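Local coordinates for protein phosphoenolpyruvate--glycerone phosphotransferase (PDB 3B48) that probably takes part in phosphoenolpyruvate-dependent phosphorylation of dihydroxyacetone, acting as the phosphoryl-donor subunit of a dihydroxyacetone kinase complex, at residues B[8-13]-B[104-109]; B[67-72]-B[78-83]; B[53-58]-B[85-90]. All coordinates share one frame; numbering follows the deposited sequence.

Contact 1 of 3, residues B[8-13]-B[104-109]; sequences ILLVSH and EGAFAS
Ser109 N is held by Gly105 O at 2.7 Å, a short backbone bond of the helix turn that carries Ala106 and Ser109 against the side chain of Ile8. This is one helix layer of the alpha/beta fold of the mannose-type EIIA family: helix 102-113 lies on one face of the parallel sheet and runs nearly antiparallel to strand 6-11, the two short axes making 171° with a closest approach of 9.7 Å. Ala106 carries most of the helix side of the contact. Its methyl sits between the branches of two residues that share this face of the strand, with Leu10 CD2 3.7 Å from Ala106 CB and Ile8 CG2 at 4.0 Å from the same carbon. Ile8 sends its two branches different ways. CG2 meets the methyl, while CG1 lies beside the backbone N (chi1 -67°) and continues nearly extended (chi2 163°), so that CD1 passes along the helix surface, 3.5 Å from Ala106 O, and ends beside Ser109 CB. Leu10 also packs on Thr18 and Ile21 of helix 15-27, which shares this side of the sheet, whereas Leu9 and Val11 turn to Ile54 of helix 51-60 on the other. Further along, Ser12 OG is hydrogen-bonded to Asp72 OD2 and to Ser14 N.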
loop_
_atom_site.group_PDB
_atom_site.type_symbol
_atom_site.label_atom_id
_atom_site.label_comp_id
_atom_site.label_asym_id
_atom_site.label_seq_id
_atom_site.Cartn_x
_atom_site.Cartn_y
_atom_site.Cartn_z
ATOM N N ILE B 8 -6.403 0.309 13.802
ATOM C CA ILE B 8 -5.497 0.638 12.717
ATOM C C ILE B 8 -5.965 1.902 12.029
ATOM O O ILE B 8 -7.092 1.988 11.505
ATOM C CB ILE B 8 -5.402 -0.494 11.674
ATOM C CG1 ILE B 8 -4.731 -1.733 12.279
ATOM C CG2 ILE B 8 -4.653 -0.014 10.419
ATOM C CD1 ILE B 8 -4.955 -2.983 11.494
ATOM N N LEU B 9 -5.085 2.889 12.026
ATOM C CA LEU B 9 -5.389 4.171 11.389
ATOM C C LEU B 9 -4.501 4.304 10.156
ATOM O O LEU B 9 -3.246 4.218 10.243
ATOM C CB LEU B 9 -5.207 5.358 12.350
ATOM C CG LEU B 9 -6.048 5.568 13.627
ATOM C CD1 LEU B 9 -5.856 4.452 14.700
ATOM C CD2 LEU B 9 -5.698 6.956 14.204
ATOM N N LEU B 10 -5.201 4.483 9.033
ATOM C CA LEU B 10 -4.657 4.470 7.692
ATOM C C LEU B 10 -4.660 5.894 7.148
ATOM O O LEU B 10 -5.730 6.442 6.839
ATOM C CB LEU B 10 -5.536 3.591 6.775
ATOM C CG LEU B 10 -5.826 2.146 7.226
ATOM C CD1 LEU B 10 -6.906 1.564 6.332
ATOM C CD2 LEU B 10 -4.573 1.359 7.085
ATOM N N VAL B 11 -3.465 6.469 7.028
ATOM C CA VAL B 11 -3.281 7.842 6.510
ATOM C C VAL B 11 -2.688 7.869 5.085
ATOM O O VAL B 11 -1.770 7.148 4.778
ATOM C CB VAL B 11 -2.450 8.686 7.484
ATOM C CG1 VAL B 11 -2.530 10.163 7.109
ATOM C CG2 VAL B 11 -2.946 8.406 8.931
ATOM N N SER B 12 -3.282 8.676 4.210
ATOM C CA SER B 12 -2.803 8.757 2.844
ATOM C C SER B 12 -3.254 10.079 2.299
ATOM O O SER B 12 -4.130 10.675 2.880
ATOM C CB SER B 12 -3.402 7.599 2.014
ATOM O OG SER B 12 -2.938 7.597 0.674
ATOM N N HIS B 13 -2.678 10.535 1.184
ATOM C CA HIS B 13 -3.363 11.545 0.352
ATOM C C HIS B 13 -4.702 11.063 -0.211
ATOM O O HIS B 13 -5.606 11.830 -0.362
ATOM C CB HIS B 13 -2.485 11.990 -0.813
ATOM C CG HIS B 13 -1.494 13.041 -0.450
ATOM N ND1 HIS B 13 -1.123 14.044 -1.319
ATOM C CD2 HIS B 13 -0.807 13.259 0.694
ATOM C CE1 HIS B 13 -0.244 14.830 -0.727
ATOM N NE2 HIS B 13 -0.037 14.373 0.496
ATOM N N GLU B 104 0.498 -3.494 3.204
ATOM C CA GLU B 104 1.053 -4.702 3.762
ATOM C C GLU B 104 1.276 -4.654 5.265
ATOM O O GLU B 104 0.993 -5.621 5.941
ATOM C CB GLU B 104 2.322 -5.123 3.019
ATOM C CG GLU B 104 2.115 -5.342 1.496
ATOM C CD GLU B 104 2.376 -4.068 0.659
ATOM O OE1 GLU B 104 2.343 -2.929 1.192
ATOM O OE2 GLU B 104 2.629 -4.211 -0.540
ATOM N N GLY B 105 1.776 -3.544 5.796
ATOM C CA GLY B 105 1.864 -3.372 7.259
ATOM C C GLY B 105 0.518 -3.520 7.957
ATOM O O GLY B 105 0.362 -4.340 8.873
ATOM N N ALA B 106 -0.474 -2.762 7.490
ATOM C CA ALA B 106 -1.823 -2.796 8.096
ATOM C C ALA B 106 -2.438 -4.214 8.086
ATOM O O ALA B 106 -3.019 -4.675 9.088
ATOM C CB ALA B 106 -2.731 -1.797 7.376
ATOM N N PHE B 107 -2.303 -4.905 6.952
ATOM C CA PHE B 107 -2.892 -6.222 6.800
ATOM C C PHE B 107 -2.206 -7.161 7.773
ATOM O O PHE B 107 -2.878 -7.948 8.442
ATOM C CB PHE B 107 -2.807 -6.752 5.342
ATOM C CG PHE B 107 -3.159 -8.225 5.207
ATOM C CD1 PHE B 107 -4.496 -8.641 5.095
ATOM C CD2 PHE B 107 -2.164 -9.198 5.249
ATOM C CE1 PHE B 107 -4.817 -9.996 5.020
ATOM C CE2 PHE B 107 -2.491 -10.565 5.131
ATOM C CZ PHE B 107 -3.823 -10.947 5.020
ATOM N N ALA B 108 -0.870 -7.089 7.826
ATOM C CA ALA B 108 -0.075 -7.863 8.790
ATOM C C ALA B 108 -0.469 -7.528 10.244
ATOM O O ALA B 108 -0.780 -8.437 11.025
ATOM C CB ALA B 108 1.385 -7.640 8.572
ATOM N N SER B 109 -0.505 -6.241 10.615
ATOM C CA SER B 109 -1.030 -5.906 11.952
ATOM C C SER B 109 -2.409 -6.523 12.181
ATOM O O SER B 109 -2.628 -7.137 13.187
ATOM C CB SER B 109 -1.037 -4.394 12.216
ATOM O OG SER B 109 0.293 -3.960 12.447
#

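Contact 2 of 3, residues B[67-72]-B[78-83]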
loop_
_atom_site.group_PDB
_atom_site.type_symbol
_atom_site.label_atom_id
_atom_site.label_comp_id
_atom_site.label_asym_id
_atom_site.label_seq_id
_atom_site.Cartn_x
_atom_site.Cartn_y
_atom_site.Cartn_z
ATOM N N PHE B 67 -3.448 2.511 19.518
ATOM C CA PHE B 67 -3.671 3.081 18.177
ATOM C C PHE B 67 -2.429 2.961 17.321
ATOM O O PHE B 67 -1.391 3.578 17.629
ATOM C CB PHE B 67 -4.110 4.544 18.244
ATOM C CG PHE B 67 -5.353 4.779 19.073
ATOM C CD1 PHE B 67 -6.629 4.604 18.513
ATOM C CD2 PHE B 67 -5.247 5.201 20.404
ATOM C CE1 PHE B 67 -7.772 4.819 19.261
ATOM C CE2 PHE B 67 -6.373 5.420 21.173
ATOM C CZ PHE B 67 -7.646 5.238 20.616
ATOM N N LEU B 68 -2.565 2.176 16.250
ATOM C CA LEU B 68 -1.493 1.907 15.263
ATOM C C LEU B 68 -1.652 2.736 14.000
ATOM O O LEU B 68 -2.662 2.618 13.283
ATOM C CB LEU B 68 -1.459 0.418 14.890
ATOM C CG LEU B 68 -1.674 -0.629 15.991
ATOM C CD1 LEU B 68 -1.157 -1.985 15.527
ATOM C CD2 LEU B 68 -1.091 -0.261 17.372
ATOM N N ILE B 69 -0.672 3.599 13.750
ATOM C CA ILE B 69 -0.739 4.567 12.635
ATOM C C ILE B 69 0.141 4.171 11.442
ATOM O O ILE B 69 1.354 4.071 11.587
ATOM C CB ILE B 69 -0.442 6.050 13.107
ATOM C CG1 ILE B 69 -1.658 6.662 13.815
ATOM C CG2 ILE B 69 -0.174 6.952 11.935
ATOM C CD1 ILE B 69 -1.871 6.219 15.222
ATOM N N PHE B 70 -0.495 3.906 10.298
ATOM C CA PHE B 70 0.183 3.653 9.036
ATOM C C PHE B 70 -0.032 4.817 8.033
ATOM O O PHE B 70 -1.135 5.351 7.916
ATOM C CB PHE B 70 -0.285 2.340 8.396
ATOM C CG PHE B 70 -0.194 1.159 9.302
ATOM C CD1 PHE B 70 0.778 0.185 9.097
ATOM C CD2 PHE B 70 -1.062 1.018 10.382
ATOM C CE1 PHE B 70 0.873 -0.900 9.948
ATOM C CE2 PHE B 70 -0.975 -0.093 11.219
ATOM C CZ PHE B 70 -0.006 -1.036 11.010
ATOM N N ALA B 71 1.035 5.206 7.342
ATOM C CA ALA B 71 0.962 6.209 6.270
ATOM C C ALA B 71 1.718 5.685 5.056
ATOM O O ALA B 71 2.564 4.786 5.167
ATOM C CB ALA B 71 1.523 7.563 6.724
ATOM N N ASP B 72 1.398 6.202 3.882
ATOM C CA ASP B 72 2.215 5.851 2.730
ATOM C C ASP B 72 3.354 6.851 2.536
ATOM O O ASP B 72 4.521 6.508 2.686
ATOM C CB ASP B 72 1.388 5.671 1.466
ATOM C CG ASP B 72 0.342 6.801 1.233
ATOM O OD1 ASP B 72 0.429 7.920 1.819
ATOM O OD2 ASP B 72 -0.570 6.540 0.405
ATOM N N LEU B 78 4.063 13.241 7.502
ATOM C CA LEU B 78 4.124 14.448 8.316
ATOM C C LEU B 78 2.886 14.594 9.218
ATOM O O LEU B 78 3.025 14.865 10.431
ATOM C CB LEU B 78 4.333 15.701 7.452
ATOM C CG LEU B 78 4.448 16.994 8.272
ATOM C CD1 LEU B 78 5.738 17.027 9.112
ATOM C CD2 LEU B 78 4.362 18.236 7.396
ATOM N N SER B 79 1.696 14.404 8.645
ATOM C CA SER B 79 0.426 14.508 9.395
ATOM C C SER B 79 0.319 13.503 10.557
ATOM O O SER B 79 -0.247 13.811 11.615
ATOM C CB SER B 79 -0.765 14.382 8.433
ATOM O OG SER B 79 -1.938 13.946 9.091
ATOM N N SER B 80 0.862 12.306 10.351
ATOM C CA SER B 80 0.977 11.296 11.406
ATOM C C SER B 80 1.950 11.673 12.535
ATOM O O SER B 80 1.731 11.294 13.685
ATOM C CB SER B 80 1.451 9.987 10.789
ATOM O OG SER B 80 0.441 9.494 9.974
ATOM N N GLU B 81 3.016 12.400 12.187
ATOM C CA GLU B 81 4.009 12.854 13.164
ATOM C C GLU B 81 3.526 14.070 13.940
ATOM O O GLU B 81 3.736 14.151 15.154
ATOM C CB GLU B 81 5.390 13.153 12.519
ATOM C CG GLU B 81 6.027 11.949 11.815
ATOM C CD GLU B 81 7.195 12.277 10.854
ATOM O OE1 GLU B 81 7.451 13.453 10.500
ATOM O OE2 GLU B 81 7.869 11.322 10.441
ATOM N N LEU B 82 2.907 15.018 13.230
ATOM C CA LEU B 82 2.367 16.240 13.860
ATOM C C LEU B 82 1.184 15.979 14.801
ATOM O O LEU B 82 0.982 16.722 15.758
ATOM C CB LEU B 82 1.943 17.264 12.816
ATOM C CG LEU B 82 2.941 17.858 11.811
ATOM C CD1 LEU B 82 2.174 18.632 10.764
ATOM C CD2 LEU B 82 3.990 18.755 12.489
ATOM N N ALA B 83 0.423 14.926 14.528
ATOM C CA ALA B 83 -0.716 14.541 15.349
ATOM C C ALA B 83 -0.266 14.087 16.712
ATOM O O ALA B 83 -0.893 14.423 17.713
ATOM C CB ALA B 83 -1.535 13.426 14.661
#
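Ile69 and Ser80 face each other with their CA atoms 7.1 Å apart, the nearest approach of the two backbones, and the helical segment 78-83 runs back roughly against the direction of the strand segment 67-72. They form the first half of a beta-alpha-beta crossover, in which helix 75-84 follows strand 66-71 and the chain, after the short helix 89-92, enters the parallel neighbouring strand 95-97. Within the two segments, Ser80 is the helix residue that meets the strand. Ile69 meets it with its CG2 branch, which stands 3.3 Å from Ser80 OG and 3.6 Å from Ser80 CB, so a methyl lies against both atoms of the small side chain. Two residues on, Ala71 CB approaches the same hydroxyl at 3.9 Å. The oxygen is not left without a polar partner in this apolar setting: placed beside its own backbone N (chi1 -68°), it hydrogen-bonds back to Ala76 O, one turn earlier in the helix. Trp134 of the second subunit packs on Ala71 and Ser80, which brings the dimer interface up to the edge of this contact. Ile69 also rests on Tyr95 of the next strand, and the hydroxyl of that tyrosine, OH, is hydrogen-bonded to Ser80 O.

Contact 3 of 3, residues B[53-58]-B[85-90]; sequences KIIDTI and DMLEED
Ile55 points its CD1 into the angle between Met86 and Leu87, two consecutive residues between the body of helix 75-84 and the short helix 89-92. In this alpha/beta fold, helix 51-60 lies against one face of the parallel sheet, and the contact packs this part of the chain on the flank of that helix. The side chains of Ile55 and Leu87 slide past one another in opposite directions, bringing Ile55 CD1 to 3.9 Å from Leu87 CD2. Met86, a selenomethionine introduced as a label, crosses Ile55 at a slant and touches with its root alone: Met86 CB is 3.8 Å from Ile55 CD1, while the chain bends at chi2 (-57°) and again at chi3 and carries the selenium away from the helix. In Ile55, CG1 lies beside the backbone N (chi1 -51°) and the chain turns again at chi2 (-58°), which brings CD1 round to both neighbours. Leu87 also packs on Tyr95 of strand 95-97, joining the segment to the sheet. Glu88 then takes the N-cap position of helix 89-92, its backbone N bonded to Gln91 OE1. Within helix 51-60, Lys53 O accepts from Thr57 N and Thr57 OG1 on opposite faces of its carbonyl plane. One turn after Ile55, Ile58 CG2 reaches the same methyl, Leu87 CD2, at 4.2 Å.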
loop_
_atom_site.group_PDB
_atom_site.type_symbol
_atom_site.label_atom_id
_atom_site.label_comp_id
_atom_site.label_asym_id
_atom_site.label_seq_id
_atom_site.Cartn_x
_atom_site.Cartn_y
_atom_site.Cartn_z
ATOM N N LYS B 53 -7.802 14.594 11.485
ATOM C CA LYS B 53 -8.587 13.331 11.319
ATOM C C LYS B 53 -8.159 12.244 12.309
ATOM O O LYS B 53 -9.002 11.588 12.907
ATOM C CB LYS B 53 -8.546 12.836 9.856
ATOM C CG LYS B 53 -9.207 13.842 8.910
ATOM C CD LYS B 53 -9.141 13.394 7.467
ATOM C CE LYS B 53 -10.440 12.752 7.027
ATOM N NZ LYS B 53 -10.285 12.176 5.665
ATOM N N ILE B 54 -6.838 12.131 12.483
ATOM C CA ILE B 54 -6.198 11.286 13.475
ATOM C C ILE B 54 -6.555 11.737 14.895
ATOM O O ILE B 54 -7.056 10.932 15.682
ATOM C CB ILE B 54 -4.644 11.288 13.299
ATOM C CG1 ILE B 54 -4.257 11.002 11.836
ATOM C CG2 ILE B 54 -3.997 10.283 14.230
ATOM C CD1 ILE B 54 -2.746 11.070 11.478
ATOM N N ILE B 55 -6.328 13.030 15.206
ATOM C CA ILE B 55 -6.641 13.588 16.516
ATOM C C ILE B 55 -8.106 13.334 16.895
ATOM O O ILE B 55 -8.377 12.742 17.937
ATOM C CB ILE B 55 -6.332 15.132 16.650
ATOM C CG1 ILE B 55 -4.912 15.519 16.192
ATOM C CG2 ILE B 55 -6.613 15.654 18.098
ATOM C CD1 ILE B 55 -3.830 14.829 16.911
ATOM N N ASP B 56 -9.047 13.810 16.079
ATOM C CA ASP B 56 -10.465 13.550 16.318
ATOM C C ASP B 56 -10.775 12.045 16.489
ATOM O O ASP B 56 -11.493 11.668 17.396
ATOM C CB ASP B 56 -11.306 14.116 15.183
ATOM C CG ASP B 56 -11.364 15.639 15.180
ATOM O OD1 ASP B 56 -11.265 16.285 16.262
ATOM O OD2 ASP B 56 -11.528 16.192 14.069
ATOM N N THR B 57 -10.227 11.197 15.621
ATOM C CA THR B 57 -10.410 9.753 15.737
ATOM C C THR B 57 -9.962 9.223 17.098
ATOM O O THR B 57 -10.737 8.549 17.776
ATOM C CB THR B 57 -9.711 9.016 14.573
ATOM O OG1 THR B 57 -10.275 9.464 13.329
ATOM C CG2 THR B 57 -9.882 7.539 14.710
ATOM N N ILE B 58 -8.741 9.556 17.515
ATOM C CA ILE B 58 -8.275 9.210 18.867
ATOM C C ILE B 58 -9.144 9.820 19.987
ATOM O O ILE B 58 -9.465 9.158 20.968
ATOM C CB ILE B 58 -6.812 9.648 19.128
ATOM C CG1 ILE B 58 -5.834 9.235 18.008
ATOM C CG2 ILE B 58 -6.372 9.313 20.580
ATOM C CD1 ILE B 58 -5.786 7.833 17.687
ATOM N N ASP B 85 2.504 14.913 18.541
ATOM C CA ASP B 85 2.812 16.091 19.344
ATOM C C ASP B 85 1.602 16.920 19.824
ATOM O O ASP B 85 1.739 17.760 20.719
ATOM C CB ASP B 85 3.824 16.962 18.599
ATOM C CG ASP B 85 5.191 16.268 18.427
ATOM O OD1 ASP B 85 5.600 15.488 19.332
ATOM O OD2 ASP B 85 5.865 16.517 17.395
HETATM N N MSE B 86 0.426 16.663 19.256
HETATM C CA MSE B 86 -0.821 17.390 19.610
HETATM C C MSE B 86 -1.643 16.715 20.717
HETATM O O MSE B 86 -2.561 17.313 21.300
HETATM C CB MSE B 86 -1.715 17.572 18.365
HETATM C CG MSE B 86 -1.147 18.463 17.255
HETATM SE SE MSE B 86 -0.708 20.243 17.885
HETATM C CE MSE B 86 1.207 20.082 18.295
ATOM N N LEU B 87 -1.321 15.460 20.981
ATOM C CA LEU B 87 -2.070 14.664 21.925
ATOM C C LEU B 87 -1.633 14.909 23.382
ATOM O O LEU B 87 -0.501 15.327 23.641
ATOM C CB LEU B 87 -1.912 13.187 21.561
ATOM C CG LEU B 87 -2.475 12.734 20.207
ATOM C CD1 LEU B 87 -1.947 11.367 19.868
ATOM C CD2 LEU B 87 -3.992 12.755 20.204
ATOM N N GLU B 88 -2.543 14.644 24.322
ATOM C CA GLU B 88 -2.210 14.559 25.752
ATOM C C GLU B 88 -1.171 13.468 25.987
ATOM O O GLU B 88 -1.023 12.557 25.170
ATOM C CB GLU B 88 -3.465 14.222 26.576
ATOM C CG GLU B 88 -4.495 15.314 26.687
ATOM C CD GLU B 88 -3.915 16.589 27.232
ATOM O OE1 GLU B 88 -3.390 16.585 28.369
ATOM O OE2 GLU B 88 -3.984 17.610 26.521
ATOM N N GLU B 89 -0.481 13.554 27.119
ATOM C CA GLU B 89 0.554 12.596 27.522
ATOM C C GLU B 89 0.039 11.151 27.671
ATOM O O GLU B 89 0.689 10.202 27.233
ATOM C CB GLU B 89 1.139 13.054 28.849
ATOM C CG GLU B 89 2.629 13.339 28.848
ATOM C CD GLU B 89 3.026 14.359 29.930
ATOM O OE1 GLU B 89 2.198 14.631 30.830
ATOM O OE2 GLU B 89 4.159 14.899 29.867
ATOM N N ASP B 90 -1.115 10.985 28.323
ATOM C CA ASP B 90 -1.753 9.672 28.440
ATOM C C ASP B 90 -1.979 9.038 27.055
ATOM O O ASP B 90 -1.850 7.825 26.899
ATOM C CB ASP B 90 -3.067 9.727 29.273
ATOM C CG ASP B 90 -3.881 11.052 29.078
ATOM O OD1 ASP B 90 -4.860 11.067 28.281
ATOM O OD2 ASP B 90 -3.545 12.079 29.734
#

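In the fold
The three contacts sample both faces of one parallel sheet. Contact 1 joins strand 6-11 to helix 102-113 and spans the longest stretch of chain; contacts 3 and 2 both fall within that stretch, with contact 2 the innermost. The centres of contacts 1 and 2 are about 10 Å apart, on neighbouring strands whose backbones meet through Val11 N and Phe70 O. Contact 3 is about 11 Å from contact 2 and about 18 Å from contact 1. Its Ile54 and Ile58 reach Leu9 of the inner strand 6-11, while Ile55 abuts Ala83. Helices 51-60 and 75-84 thus pack side by side on the same face of the sheet, and contacts 1 and 2 also meet the second subunit, consistent with a homodimer.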